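Local coordinates for protein PlyP35 (Listeria phage P35, PDB 6S3Y) that probably binds the Listeria cell wall through SH3-related regions, directing the phage endolysin to its substrate, at residues Y118-A123 with F129-Y134. Numbering follows the deposited sequence.
Sequences YPLYFA and FYIPRY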
loop_
_atom_site.group_PDB
_atom_site.type_symbol
_atom_site.label_atom_id
_atom_site.label_comp_id
_atom_site.label_asym_id
_atom_site.label_seq_id
_atom_site.Cartn_x
_atom_site.Cartn_y
_atom_site.Cartn_z
ATOM N N TYR A 118 10.352 9.090 1.927
ATOM C CA TYR A 118 10.138 9.911 3.138
ATOM C C TYR A 118 10.699 9.149 4.332
ATOM O O TYR A 118 10.326 7.997 4.576
ATOM C CB TYR A 118 8.666 10.314 3.239
ATOM C CG TYR A 118 8.289 11.353 2.224
ATOM C CD1 TYR A 118 7.932 10.983 0.936
ATOM C CD2 TYR A 118 8.334 12.700 2.523
ATOM C CE1 TYR A 118 7.621 11.933 -0.024
ATOM C CE2 TYR A 118 8.011 13.661 1.572
ATOM C CZ TYR A 118 7.665 13.277 0.299
ATOM O OH TYR A 118 7.329 14.223 -0.614
ATOM N N PRO A 119 11.661 9.759 5.074
ATOM C CA PRO A 119 12.315 9.064 6.175
ATOM C C PRO A 119 11.469 9.057 7.446
ATOM O O PRO A 119 10.885 10.075 7.807
ATOM C CB PRO A 119 13.603 9.874 6.370
ATOM C CG PRO A 119 13.181 11.296 5.962
ATOM C CD PRO A 119 12.239 11.085 4.807
ATOM N N LEU A 120 11.427 7.900 8.091
ATOM C CA LEU A 120 10.755 7.697 9.397
ATOM C C LEU A 120 11.841 7.199 10.360
ATOM O O LEU A 120 12.358 6.057 10.146
ATOM C CB LEU A 120 9.633 6.670 9.287
ATOM C CG LEU A 120 8.487 7.057 8.357
ATOM C CD1 LEU A 120 7.470 5.917 8.209
ATOM C CD2 LEU A 120 7.797 8.298 8.860
ATOM N N TYR A 121 12.149 8.019 11.368
ATOM C CA TYR A 121 13.063 7.637 12.456
ATOM C C TYR A 121 12.221 7.067 13.604
ATOM O O TYR A 121 11.460 7.832 14.239
ATOM C CB TYR A 121 13.905 8.820 12.939
ATOM C CG TYR A 121 14.864 8.366 14.026
ATOM C CD1 TYR A 121 16.050 7.717 13.688
ATOM C CD2 TYR A 121 14.584 8.513 15.382
ATOM C CE1 TYR A 121 16.969 7.327 14.657
ATOM C CE2 TYR A 121 15.454 8.068 16.363
ATOM C CZ TYR A 121 16.668 7.497 16.005
ATOM O OH TYR A 121 17.558 7.096 16.977
ATOM N N PHE A 122 12.391 5.785 13.897
ATOM C CA PHE A 122 11.717 5.086 15.030
ATOM C C PHE A 122 12.666 5.068 16.247
ATOM O O PHE A 122 13.723 4.467 16.137
ATOM C CB PHE A 122 11.318 3.684 14.577
ATOM C CG PHE A 122 10.137 3.660 13.643
ATOM C CD1 PHE A 122 8.852 3.841 14.129
ATOM C CD2 PHE A 122 10.312 3.538 12.279
ATOM C CE1 PHE A 122 7.765 3.854 13.266
ATOM C CE2 PHE A 122 9.219 3.526 11.413
ATOM C CZ PHE A 122 7.956 3.705 11.910
ATOM N N ALA A 123 12.327 5.759 17.333
ATOM C CA ALA A 123 13.069 5.788 18.618
ATOM C C ALA A 123 13.543 4.374 19.021
ATOM O O ALA A 123 14.773 4.190 19.168
ATOM C CB ALA A 123 12.205 6.403 19.693
ATOM N N PHE A 129 13.553 4.139 8.376
ATOM C CA PHE A 129 12.668 3.456 7.407
ATOM C C PHE A 129 12.169 4.496 6.400
ATOM O O PHE A 129 12.297 5.715 6.641
ATOM C CB PHE A 129 11.555 2.708 8.139
ATOM C CG PHE A 129 12.030 1.499 8.888
ATOM C CD1 PHE A 129 12.734 1.633 10.081
ATOM C CD2 PHE A 129 11.816 0.211 8.386
ATOM C CE1 PHE A 129 13.208 0.516 10.746
ATOM C CE2 PHE A 129 12.253 -0.908 9.079
ATOM C CZ PHE A 129 12.962 -0.744 10.245
ATOM N N TYR A 130 11.663 4.010 5.264
ATOM C CA TYR A 130 11.222 4.873 4.143
ATOM C C TYR A 130 9.796 4.496 3.759
ATOM O O TYR A 130 9.461 3.291 3.742
ATOM C CB TYR A 130 12.183 4.732 2.957
ATOM C CG TYR A 130 13.599 5.096 3.313
ATOM C CD1 TYR A 130 13.992 6.422 3.390
ATOM C CD2 TYR A 130 14.528 4.107 3.599
ATOM C CE1 TYR A 130 15.286 6.761 3.754
ATOM C CE2 TYR A 130 15.825 4.435 3.976
ATOM C CZ TYR A 130 16.211 5.757 4.012
ATOM O OH TYR A 130 17.481 6.063 4.384
ATOM N N ILE A 131 9.006 5.532 3.474
ATOM C CA ILE A 131 7.595 5.407 3.018
ATOM C C ILE A 131 7.449 6.279 1.772
ATOM O O ILE A 131 7.873 7.429 1.749
ATOM C CB ILE A 131 6.606 5.752 4.149
ATOM C CG1 ILE A 131 5.164 5.447 3.727
ATOM C CG2 ILE A 131 6.785 7.183 4.636
ATOM C CD1 ILE A 131 4.136 5.585 4.857
ATOM N N PRO A 132 6.849 5.749 0.686
ATOM C CA PRO A 132 6.575 6.553 -0.508
ATOM C C PRO A 132 5.370 7.486 -0.294
ATOM O O PRO A 132 4.495 7.189 0.521
ATOM C CB PRO A 132 6.305 5.481 -1.564
ATOM C CG PRO A 132 5.691 4.339 -0.775
ATOM C CD PRO A 132 6.402 4.352 0.554
ATOM N N ARG A 133 5.350 8.590 -1.050
ATOM C CA ARG A 133 4.357 9.681 -0.925
ATOM C C ARG A 133 2.929 9.145 -0.962
ATOM O O ARG A 133 2.074 9.672 -0.205
ATOM C CB ARG A 133 4.562 10.713 -2.051
ATOM C CG ARG A 133 3.680 11.941 -1.937
ATOM C CD ARG A 133 3.856 12.693 -0.628
ATOM N NE ARG A 133 2.902 13.786 -0.490
ATOM C CZ ARG A 133 1.643 13.630 -0.102
ATOM N NH1 ARG A 133 1.174 12.446 0.259
ATOM N NH2 ARG A 133 0.860 14.689 -0.078
ATOM N N TYR A 134 2.662 8.128 -1.778
ATOM C CA TYR A 134 1.275 7.690 -2.097
ATOM C C TYR A 134 0.635 6.960 -0.921
ATOM O O TYR A 134 -0.553 6.692 -0.977
ATOM C CB TYR A 134 1.219 6.871 -3.407
ATOM C CG TYR A 134 1.838 5.502 -3.372
ATOM C CD1 TYR A 134 1.128 4.407 -2.920
ATOM C CD2 TYR A 134 3.108 5.267 -3.889
ATOM C CE1 TYR A 134 1.676 3.134 -2.911
ATOM C CE2 TYR A 134 3.660 3.996 -3.898
ATOM C CZ TYR A 134 2.956 2.932 -3.387
ATOM O OH TYR A 134 3.495 1.674 -3.416
#
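F122 turns an edge toward the face of F129 in an offset T-shaped stack, the ring planes at 80° and the centroids 5.8 Å apart; CD2 of F122 comes within 3.8 Å of CD1 of F129. The L120 carbonyl O lies at the edge of the F129 ring, near its plane. At the other end of the hairpin, the Y118 ring takes the carbonyl O of I131 at its edge, in plane, while R133 crosses it obliquely, with CD 3.8 Å from the Y118 OH. The guanidinium stands perpendicular to that ring; the hydroxyl lies off its edge, near its plane, but the closer approach is by the methylene CD. Bent at chi2 (58°) between two extended torsions, the R133 chain passes the hydroxyl end of the phenol.

Between these aromatic ends the pairing is regular antiparallel. Y118 and I131 form one hydrogen-bonded pair, L120 and F129 the next, and the straightest of the four bonds runs from F129 N to L120 O at 2.9 Å. P119, which has no N-H to give, falls opposite Y130 in the non-hydrogen-bonded pair, where its CA makes a CA-H...O contact with F129 O. Proline thus enters the strand without costing this ladder a bond. Beneath it, L120 CD1 meets I131 CG2 at 3.9 Å.

The hairpin lies within the second of two cell wall binding family regions. Its L120, F129 and I131 face packs on C88 of strand 78-89 and I100 and L102 of strand 99-103. Y130 backbone bonds to W89 join strand 78-89, T110 of strand 107-110 bonds P119 O, and F136 meets Y118 edge-to-face.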